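Local coordinates for protein deoxyribose-phosphate aldolase (Toxoplasma gondii, PDB 4EIV) that is an aldolase built as a TIM barrel, its eight parallel strands closed into a ring surrounded by helices, at residues Thr22-Leu27 with Asp281-Trp286; Cys48-Lys53 with Leu275-Arg280; Asp100-Glu105 with Ser142-Val147. One frame throughout, in Å; residues are numbered along the deposited sequence. Where two conformers were deposited one is given.

Contact 1: residues Thr22-Leu27 with Asp281-Trp286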
loop_
_atom_site.group_PDB
_atom_site.type_symbol
_atom_site.label_atom_id
_atom_site.label_comp_id
_atom_site.label_asym_id
_atom_site.label_seq_id
_atom_site.Cartn_x
_atom_site.Cartn_y
_atom_site.Cartn_z
ATOM N N THR A 22 -7.176 7.619 -6.023
ATOM C CA THR A 22 -6.969 6.554 -7.005
ATOM C C THR A 22 -5.836 6.938 -7.934
ATOM O O THR A 22 -4.961 6.105 -8.216
ATOM C CB THR A 22 -8.271 6.261 -7.778
ATOM O OG1 THR A 22 -9.279 5.913 -6.836
ATOM C CG2 THR A 22 -8.090 5.116 -8.786
ATOM N N SER A 23 -5.822 8.186 -8.398
ATOM C CA SER A 23 -4.738 8.656 -9.271
ATOM C C SER A 23 -3.382 8.553 -8.578
ATOM O O SER A 23 -2.414 8.076 -9.172
ATOM C CB SER A 23 -4.967 10.107 -9.678
ATOM O OG SER A 23 -6.132 10.252 -10.464
ATOM N N ARG A 24 -3.325 8.986 -7.319
ATOM C CA ARG A 24 -2.068 8.944 -6.555
ATOM C C ARG A 24 -1.556 7.518 -6.397
ATOM O O ARG A 24 -0.364 7.243 -6.507
ATOM C CB ARG A 24 -2.232 9.617 -5.195
ATOM C CG ARG A 24 -0.962 9.575 -4.338
ATOM C CD ARG A 24 0.181 10.346 -4.969
ATOM N NE ARG A 24 1.439 10.208 -4.243
ATOM C CZ ARG A 24 2.395 9.330 -4.523
ATOM N NH1 ARG A 24 2.242 8.422 -5.491
ATOM N NH2 ARG A 24 3.511 9.349 -3.823
ATOM N N THR A 25 -2.487 6.613 -6.115
ATOM C CA THR A 25 -2.189 5.205 -6.004
ATOM C C THR A 25 -1.625 4.652 -7.315
ATOM O O THR A 25 -0.623 3.954 -7.327
ATOM C CB THR A 25 -3.466 4.427 -5.618
ATOM O OG1 THR A 25 -3.901 4.825 -4.308
ATOM C CG2 THR A 25 -3.214 2.917 -5.608
ATOM N N LEU A 26 -2.292 4.946 -8.415
ATOM C CA LEU A 26 -1.815 4.483 -9.719
ATOM C C LEU A 26 -0.428 5.043 -10.077
ATOM O O LEU A 26 0.366 4.337 -10.673
ATOM C CB LEU A 26 -2.872 4.766 -10.803
ATOM C CG LEU A 26 -4.122 3.877 -10.714
ATOM C CD1 LEU A 26 -5.242 4.431 -11.528
ATOM C CD2 LEU A 26 -3.818 2.419 -11.092
ATOM N N LEU A 27 -0.154 6.297 -9.730
ATOM C CA LEU A 27 1.166 6.880 -10.007
ATOM C C LEU A 27 2.251 6.047 -9.327
ATOM O O LEU A 27 3.324 5.847 -9.872
ATOM C CB LEU A 27 1.271 8.335 -9.555
ATOM C CG LEU A 27 0.461 9.357 -10.356
ATOM C CD1 LEU A 27 0.445 10.696 -9.618
ATOM C CD2 LEU A 27 1.013 9.523 -11.801
ATOM N N ASP A 281 -2.566 14.995 -13.783
ATOM C CA ASP A 281 -3.480 16.130 -13.739
ATOM C C ASP A 281 -4.496 15.974 -12.606
ATOM O O ASP A 281 -4.809 16.934 -11.892
ATOM C CB ASP A 281 -4.173 16.324 -15.095
ATOM C CG ASP A 281 -3.207 16.826 -16.189
ATOM O OD1 ASP A 281 -2.024 17.133 -15.895
ATOM O OD2 ASP A 281 -3.629 16.908 -17.359
ATOM N N CYS A 282 -4.996 14.757 -12.433
ATOM C CA CYS A 282 -5.962 14.471 -11.393
ATOM C C CYS A 282 -5.340 14.672 -10.012
ATOM O O CYS A 282 -5.892 15.378 -9.168
ATOM C CB CYS A 282 -6.475 13.043 -11.535
ATOM S SG CYS A 282 -7.752 12.618 -10.333
ATOM N N TYR A 283 -4.191 14.048 -9.781
ATOM C CA TYR A 283 -3.513 14.181 -8.506
ATOM C C TYR A 283 -3.162 15.621 -8.152
ATOM O O TYR A 283 -3.345 16.056 -6.999
ATOM C CB TYR A 283 -2.243 13.337 -8.446
ATOM C CG TYR A 283 -1.440 13.676 -7.229
ATOM C CD1 TYR A 283 -1.913 13.355 -5.963
ATOM C CD2 TYR A 283 -0.243 14.387 -7.328
ATOM C CE1 TYR A 283 -1.213 13.705 -4.825
ATOM C CE2 TYR A 283 0.474 14.741 -6.188
ATOM C CZ TYR A 283 -0.023 14.396 -4.938
ATOM O OH TYR A 283 0.675 14.707 -3.806
ATOM N N GLU A 284 -2.699 16.372 -9.148
ATOM C CA GLU A 284 -2.303 17.760 -8.917
ATOM C C GLU A 284 -3.463 18.671 -8.524
ATOM O O GLU A 284 -3.231 19.774 -8.056
ATOM C CB GLU A 284 -1.521 18.302 -10.119
ATOM C CG GLU A 284 -0.129 17.678 -10.207
ATOM C CD GLU A 284 0.649 18.076 -11.437
ATOM O OE1 GLU A 284 0.114 18.843 -12.272
ATOM O OE2 GLU A 284 1.812 17.623 -11.563
ATOM N N SER A 285 -4.701 18.221 -8.697
ATOM C CA SER A 285 -5.849 19.004 -8.252
ATOM C C SER A 285 -6.097 18.898 -6.735
ATOM O O SER A 285 -6.888 19.661 -6.186
ATOM C CB SER A 285 -7.112 18.642 -9.037
ATOM O OG SER A 285 -7.596 17.344 -8.764
ATOM N N TRP A 286 -5.428 17.962 -6.057
ATOM C CA TRP A 286 -5.562 17.825 -4.609
ATOM C C TRP A 286 -4.756 18.921 -3.886
ATOM O O TRP A 286 -3.608 19.185 -4.243
ATOM C CB TRP A 286 -5.083 16.431 -4.174
ATOM C CG TRP A 286 -5.128 16.222 -2.694
ATOM C CD1 TRP A 286 -6.245 16.079 -1.918
ATOM C CD2 TRP A 286 -4.010 16.136 -1.802
ATOM N NE1 TRP A 286 -5.892 15.918 -0.601
ATOM C CE2 TRP A 286 -4.529 15.957 -0.500
ATOM C CE3 TRP A 286 -2.623 16.211 -1.970
ATOM C CZ2 TRP A 286 -3.707 15.829 0.623
ATOM C CZ3 TRP A 286 -1.814 16.084 -0.850
ATOM C CH2 TRP A 286 -2.361 15.902 0.426
HETATM O O HOH W 1 1.167 12.323 -2.335
#

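Contact 2: residues Cys48-Lys53 with Leu275-Arg280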
loop_
_atom_site.group_PDB
_atom_site.type_symbol
_atom_site.label_atom_id
_atom_site.label_comp_id
_atom_site.label_asym_id
_atom_site.label_seq_id
_atom_site.Cartn_x
_atom_site.Cartn_y
_atom_site.Cartn_z
ATOM N N CYS A 48 9.640 11.267 -20.085
ATOM C CA CYS A 48 10.428 11.179 -18.858
ATOM C C CYS A 48 10.207 12.331 -17.894
ATOM O O CYS A 48 10.208 12.131 -16.685
ATOM C CB CYS A 48 11.922 11.059 -19.164
ATOM S SG CYS A 48 12.387 9.444 -19.794
ATOM N N LYS A 49 10.018 13.531 -18.429
ATOM C CA LYS A 49 9.795 14.701 -17.591
ATOM C C LYS A 49 8.508 14.588 -16.784
ATOM O O LYS A 49 8.493 14.915 -15.596
ATOM C CB LYS A 49 9.821 15.961 -18.445
ATOM C CG LYS A 49 11.236 16.308 -18.880
ATOM C CD LYS A 49 11.286 17.370 -19.957
ATOM C CE LYS A 49 12.708 17.563 -20.463
ATOM N NZ LYS A 49 12.786 18.502 -21.619
ATOM N N ILE A 50 7.437 14.108 -17.415
ATOM C CA ILE A 50 6.153 13.924 -16.710
ATOM C C ILE A 50 6.249 12.703 -15.766
ATOM O O ILE A 50 5.740 12.733 -14.654
ATOM C CB ILE A 50 4.954 13.817 -17.665
ATOM C CG1 ILE A 50 4.880 15.063 -18.554
ATOM C CG2 ILE A 50 3.657 13.592 -16.876
ATOM C CD1 ILE A 50 4.784 16.379 -17.805
ATOM N N ALA A 51 6.947 11.654 -16.194
ATOM C CA ALA A 51 7.172 10.485 -15.342
ATOM C C ALA A 51 7.908 10.838 -14.042
ATOM O O ALA A 51 7.523 10.401 -12.959
ATOM C CB ALA A 51 7.983 9.414 -16.112
ATOM N N ALA A 52 8.928 11.688 -14.158
ATOM C CA ALA A 52 9.803 12.008 -13.042
ATOM C C ALA A 52 9.372 13.170 -12.159
ATOM O O ALA A 52 9.989 13.383 -11.125
ATOM C CB ALA A 52 11.233 12.251 -13.555
ATOM N N LYS A 53 8.337 13.910 -12.552
ATOM C CA LYS A 53 7.837 15.034 -11.756
ATOM C C LYS A 53 7.352 14.511 -10.406
ATOM O O LYS A 53 6.721 13.461 -10.335
ATOM C CB LYS A 53 6.686 15.727 -12.489
ATOM C CG LYS A 53 6.178 17.006 -11.813
ATOM C CD LYS A 53 5.123 17.691 -12.690
ATOM C CE LYS A 53 4.728 19.082 -12.191
ATOM N NZ LYS A 53 4.132 19.087 -10.841
ATOM N N LEU A 275 -2.404 8.512 -20.572
ATOM C CA LEU A 275 -2.906 8.035 -19.274
ATOM C C LEU A 275 -2.082 8.640 -18.136
ATOM O O LEU A 275 -2.629 9.077 -17.129
ATOM C CB LEU A 275 -2.955 6.506 -19.210
ATOM C CG LEU A 275 -3.349 5.851 -17.873
ATOM C CD1 LEU A 275 -4.723 6.340 -17.391
ATOM C CD2 LEU A 275 -3.385 4.350 -18.064
ATOM N N LEU A 276 -0.760 8.635 -18.278
ATOM C CA LEU A 276 0.108 9.253 -17.279
ATOM C C LEU A 276 -0.297 10.700 -17.014
ATOM O O LEU A 276 -0.417 11.126 -15.859
ATOM C CB LEU A 276 1.577 9.181 -17.715
ATOM C CG LEU A 276 2.565 9.936 -16.828
ATOM C CD1 LEU A 276 2.455 9.467 -15.361
ATOM C CD2 LEU A 276 3.976 9.820 -17.379
ATOM N N LYS A 277 -0.529 11.463 -18.081
ATOM C CA LYS A 277 -0.944 12.846 -17.921
ATOM C C LYS A 277 -2.320 12.969 -17.247
ATOM O O LYS A 277 -2.504 13.843 -16.425
ATOM C CB LYS A 277 -0.888 13.593 -19.255
ATOM C CG LYS A 277 0.571 13.823 -19.738
ATOM C CD LYS A 277 0.699 14.591 -21.054
ATOM C CE LYS A 277 0.317 13.739 -22.253
ATOM N NZ LYS A 277 0.545 14.476 -23.523
ATOM N N GLU A 278 -3.249 12.065 -17.555
ATOM C CA GLU A 278 -4.555 12.069 -16.901
ATOM C C GLU A 278 -4.381 11.845 -15.396
ATOM O O GLU A 278 -4.979 12.535 -14.571
ATOM C CB GLU A 278 -5.474 10.979 -17.473
ATOM C CG GLU A 278 -6.883 11.026 -16.840
ATOM C CD GLU A 278 -7.825 9.917 -17.290
ATOM O OE1 GLU A 278 -7.397 8.962 -17.959
ATOM O OE2 GLU A 278 -9.027 10.038 -16.987
ATOM N N LEU A 279 -3.517 10.906 -15.039
ATOM C CA LEU A 279 -3.296 10.594 -13.634
ATOM C C LEU A 279 -2.682 11.784 -12.911
ATOM O O LEU A 279 -3.151 12.181 -11.838
ATOM C CB LEU A 279 -2.369 9.390 -13.481
ATOM C CG LEU A 279 -2.872 8.048 -14.024
ATOM C CD1 LEU A 279 -1.784 6.986 -13.874
ATOM C CD2 LEU A 279 -4.156 7.602 -13.343
ATOM N N ARG A 280 -1.638 12.355 -13.505
ATOM C CA ARG A 280 -0.922 13.440 -12.860
ATOM C C ARG A 280 -1.791 14.691 -12.743
ATOM O O ARG A 280 -1.791 15.361 -11.697
ATOM C CB ARG A 280 0.426 13.710 -13.531
ATOM C CG ARG A 280 1.314 14.453 -12.571
ATOM C CD ARG A 280 2.732 14.563 -12.993
ATOM N NE ARG A 280 3.544 13.344 -12.958
ATOM C CZ ARG A 280 3.974 12.720 -11.860
ATOM N NH1 ARG A 280 3.548 13.049 -10.638
ATOM N NH2 ARG A 280 4.790 11.702 -11.993
#

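Contact 3: residues Asp100-Glu105 with Ser142-Val147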
loop_
_atom_site.group_PDB
_atom_site.type_symbol
_atom_site.label_atom_id
_atom_site.label_comp_id
_atom_site.label_asym_id
_atom_site.label_seq_id
_atom_site.Cartn_x
_atom_site.Cartn_y
_atom_site.Cartn_z
ATOM N N ASP A 100 20.272 -16.142 -27.427
ATOM C CA ASP A 100 21.512 -15.374 -27.488
ATOM C C ASP A 100 21.360 -13.930 -27.952
ATOM O O ASP A 100 21.992 -13.022 -27.383
ATOM C CB ASP A 100 22.570 -16.084 -28.341
ATOM C CG ASP A 100 23.151 -17.349 -27.675
ATOM O OD1 ASP A 100 22.977 -17.571 -26.456
ATOM O OD2 ASP A 100 23.815 -18.129 -28.390
ATOM N N THR A 101 20.515 -13.681 -28.960
ATOM C CA THR A 101 20.367 -12.307 -29.441
ATOM C C THR A 101 19.666 -11.467 -28.381
ATOM O O THR A 101 20.009 -10.303 -28.179
ATOM C CB THR A 101 19.632 -12.166 -30.801
ATOM O OG1 THR A 101 18.251 -12.527 -30.670
ATOM C CG2 THR A 101 20.269 -13.005 -31.882
ATOM N N VAL A 102 18.688 -12.049 -27.687
ATOM C CA VAL A 102 17.969 -11.317 -26.647
ATOM C C VAL A 102 18.878 -11.081 -25.433
ATOM O O VAL A 102 18.873 -10.003 -24.838
ATOM C CB VAL A 102 16.655 -12.012 -26.254
ATOM C CG1 VAL A 102 15.909 -11.182 -25.243
ATOM C CG2 VAL A 102 15.776 -12.225 -27.498
ATOM N N SER A 103 19.676 -12.071 -25.074
ATOM C CA SER A 103 20.623 -11.881 -24.000
ATOM C C SER A 103 21.582 -10.720 -24.314
ATOM O O SER A 103 21.886 -9.919 -23.432
ATOM C CB SER A 103 21.368 -13.165 -23.735
ATOM O OG SER A 103 20.475 -14.120 -23.215
ATOM N N LEU A 104 22.024 -10.611 -25.568
ATOM C CA LEU A 104 22.930 -9.523 -25.961
ATOM C C LEU A 104 22.268 -8.136 -25.813
ATOM O O LEU A 104 22.918 -7.179 -25.379
ATOM C CB LEU A 104 23.518 -9.771 -27.369
ATOM C CG LEU A 104 24.564 -10.906 -27.479
ATOM C CD1 LEU A 104 24.930 -11.185 -28.929
ATOM C CD2 LEU A 104 25.844 -10.650 -26.667
ATOM N N GLU A 105 20.982 -8.022 -26.149
ATOM C CA GLU A 105 20.241 -6.771 -25.930
ATOM C C GLU A 105 20.214 -6.425 -24.438
ATOM O O GLU A 105 20.425 -5.279 -24.046
ATOM C CB GLU A 105 18.788 -6.859 -26.374
ATOM C CG GLU A 105 18.533 -7.129 -27.808
ATOM C CD GLU A 105 17.066 -7.008 -28.066
ATOM O OE1 GLU A 105 16.577 -5.865 -28.118
ATOM O OE2 GLU A 105 16.386 -8.043 -28.184
ATOM N N SER A 142 15.165 -18.303 -19.114
ATOM C CA SER A 142 16.278 -18.722 -18.251
ATOM C C SER A 142 17.640 -18.158 -18.686
ATOM O O SER A 142 18.483 -17.848 -17.838
ATOM C CB SER A 142 16.337 -20.250 -18.108
ATOM O OG SER A 142 16.577 -20.907 -19.341
ATOM N N GLU A 143 17.869 -18.068 -19.993
ATOM C CA GLU A 143 19.083 -17.472 -20.522
ATOM C C GLU A 143 19.172 -15.981 -20.251
ATOM O O GLU A 143 20.224 -15.477 -19.872
ATOM C CB GLU A 143 19.225 -17.793 -22.010
ATOM C CG GLU A 143 19.600 -19.263 -22.231
ATOM C CD GLU A 143 20.954 -19.604 -21.672
ATOM O OE1 GLU A 143 21.057 -20.610 -20.928
ATOM O OE2 GLU A 143 21.906 -18.828 -21.935
ATOM N N VAL A 144 18.057 -15.275 -20.433
ATOM C CA VAL A 144 18.044 -13.844 -20.143
ATOM C C VAL A 144 18.217 -13.612 -18.638
ATOM O O VAL A 144 18.940 -12.689 -18.212
ATOM C CB VAL A 144 16.763 -13.169 -20.708
ATOM C CG1 VAL A 144 16.655 -11.699 -20.245
ATOM C CG2 VAL A 144 16.775 -13.239 -22.235
ATOM N N LYS A 145 17.550 -14.420 -17.819
ATOM C CA LYS A 145 17.692 -14.260 -16.346
ATOM C C LYS A 145 19.136 -14.396 -15.878
ATOM O O LYS A 145 19.532 -13.731 -14.935
ATOM C CB LYS A 145 16.790 -15.237 -15.579
ATOM C CG LYS A 145 16.736 -15.043 -14.049
ATOM C CD LYS A 145 16.414 -13.622 -13.563
ATOM C CE LYS A 145 16.501 -13.487 -12.024
ATOM N NZ LYS A 145 16.266 -12.072 -11.506
ATOM N N LYS A 146 19.918 -15.239 -16.545
ATOM C CA LYS A 146 21.332 -15.409 -16.194
ATOM C C LYS A 146 22.112 -14.103 -16.307
ATOM O O LYS A 146 23.005 -13.846 -15.497
ATOM C CB LYS A 146 22.001 -16.452 -17.097
ATOM C CG LYS A 146 21.639 -17.902 -16.803
ATOM C CD LYS A 146 22.387 -18.840 -17.754
ATOM C CE LYS A 146 21.975 -20.292 -17.563
ATOM N NZ LYS A 146 22.593 -21.174 -18.604
ATOM N N VAL A 147 21.794 -13.298 -17.319
ATOM C CA VAL A 147 22.508 -12.039 -17.521
ATOM C C VAL A 147 21.939 -10.884 -16.718
ATOM O O VAL A 147 22.652 -9.938 -16.414
ATOM C CB VAL A 147 22.648 -11.661 -19.038
ATOM C CG1 VAL A 147 23.370 -12.801 -19.807
ATOM C CG2 VAL A 147 21.342 -11.343 -19.672
#

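Contact 1: residues Thr22-Leu27 with Asp281-Trp286
Arg24 and Tyr283 meet where two terminal helices of the TIM barrel lie together: helix 17-27, which precedes the first strand of the ring, and helix 273-284, which follows the last. The main interaction is CH-pi. Arg24 CD sits over one face of the Tyr283 ring, offset toward the rim and 3.6 Å from CE1. With CG of Arg24 anti to the backbone N (chi1 179°) and the chain bent at chi2 (64°), the two side chains run alongside each other in the same direction. The guanidinium is turned 71° from the ring and stays far above it, CZ 5.9 Å from the ring centroid, so any cation-pi term is weak.

Apolar packing comes next. Leu27 crosses Tyr283 at about a right angle, its CD1 3.9 Å from Tyr283 CB. The Ser23 hydroxyl bonds back to Lys19 O within its own helix; its short approach to Cys282 SG involves alternate conformers and is doubtful.

The polar link is indirect: a water, in the guanidinium plane, accepts from Arg24 NE at 2.9 Å and is hydrogen-bonded to Tyr283 OH at 2.8 Å.

Contact 2: residues Cys48-Lys53 with Leu275-Arg280
Ile50 O is gripped twice by the Arg280 guanidinium: NE donates to it over 2.8 Å and NH2 over 3.0 Å. Both bonds are weak, bent to just under 130° at the hydrogen, because one carbonyl oxygen is shared by two N-H groups at the same edge. The carbonyl belongs to the last turn of helix 41-52, where a positive charge would probably be welcome to the helix dipole. Lys53 O approaches the same guanidinium differently, over one face, and although it is 3.1 Å from Arg280 NH2 the angle is too poor for a hydrogen bond. A further bond, from Arg280 NH1 to Pro55 O, helps fix the rotation of the group. The arginine chain gets there by extending from its helix, CG anti to N, and then bending at chi3 (-71°).

Helices 41-52 and 273-284 follow the first and eighth strands of the TIM barrel, so they are neighbours where the ring closes. The axes of 48-52 and 275-280 approach to 10.3 Å at 35°. Leu276 and Ile50 pack in the interval. Leu276 CG lies 3.8 Å from Ile50 CG2, and Leu276 CD2 reaches 3.7 Å from Ala51 N; farther in, the leucine also rests on Phe30 and Val32 of strand 30-34.

Lys53 crosses Arg280 at a slant, and the two CD atoms come to 3.9 Å. The lysine chain then leads away: NZ pairs with Glu284 in a salt bridge, which probably helps keep the two like charges apart, Lys53 NZ being 6.1 Å from Arg280 NH1.

Contact 3: residues Asp100-Glu105 with Ser142-Val147
Val102 and Val144 cross at a slant, one branch each doing the touching: CG1 of Val102 meets CG2 of Val144 at 3.7 Å. Val102 uses the methyl anti to its own backbone N (chi1 -177°), whereas Val144 uses the one anti to its carbonyl carbon. The pair rests on the barrel, Val102 on Val90 and Val144 on Leu153.

Beside them Ser103 CA comes 5.0 Å from Val144 CA, the closest point of the backbones. Its OG faces Glu143 O at 3.6 Å but makes its hydrogen bond to Pro99 O one turn back. One turn after Val144, Val147 turns toward the same serine and its CG2 lies 4.1 Å from Ser103 O. A serine here is consistent with the close approach of helices 99-111 and 130-148 of the TIM barrel: the axes of 100-105 and 142-147 pass 9.0 Å apart at 26°.

At the outer margin, Glu143 OE1 forms a salt bridge with Lys146 NZ of its own helix at 2.8 Å, met on the syn side but tilted 24° from the carboxylate plane. No hydrogen bond joins the segments; they hold by van der Waals packing, apolar at the valines, and the lysine probably eases repulsion between Glu143 and Asp100.

From the N terminus, the chain runs through helix 17-27, lays down strand 30-34 and then helix 41-52, and helix 273-284, near the C terminus, comes back to both helices. Contact 1 therefore closes the longest loop, contact 2 is nested inside it, and contact 3, joining helices 99-111 and 130-148 around strand 116-120, is nested inside both. None cross. Contacts 1 and 2 share helix 273-284 and touch, with Leu26 and Leu27 packing on Leu279. Contact 3 stands on the opposite side of the barrel, its centre about 31 Å from that of contact 2, and ties neighbouring outer helices there.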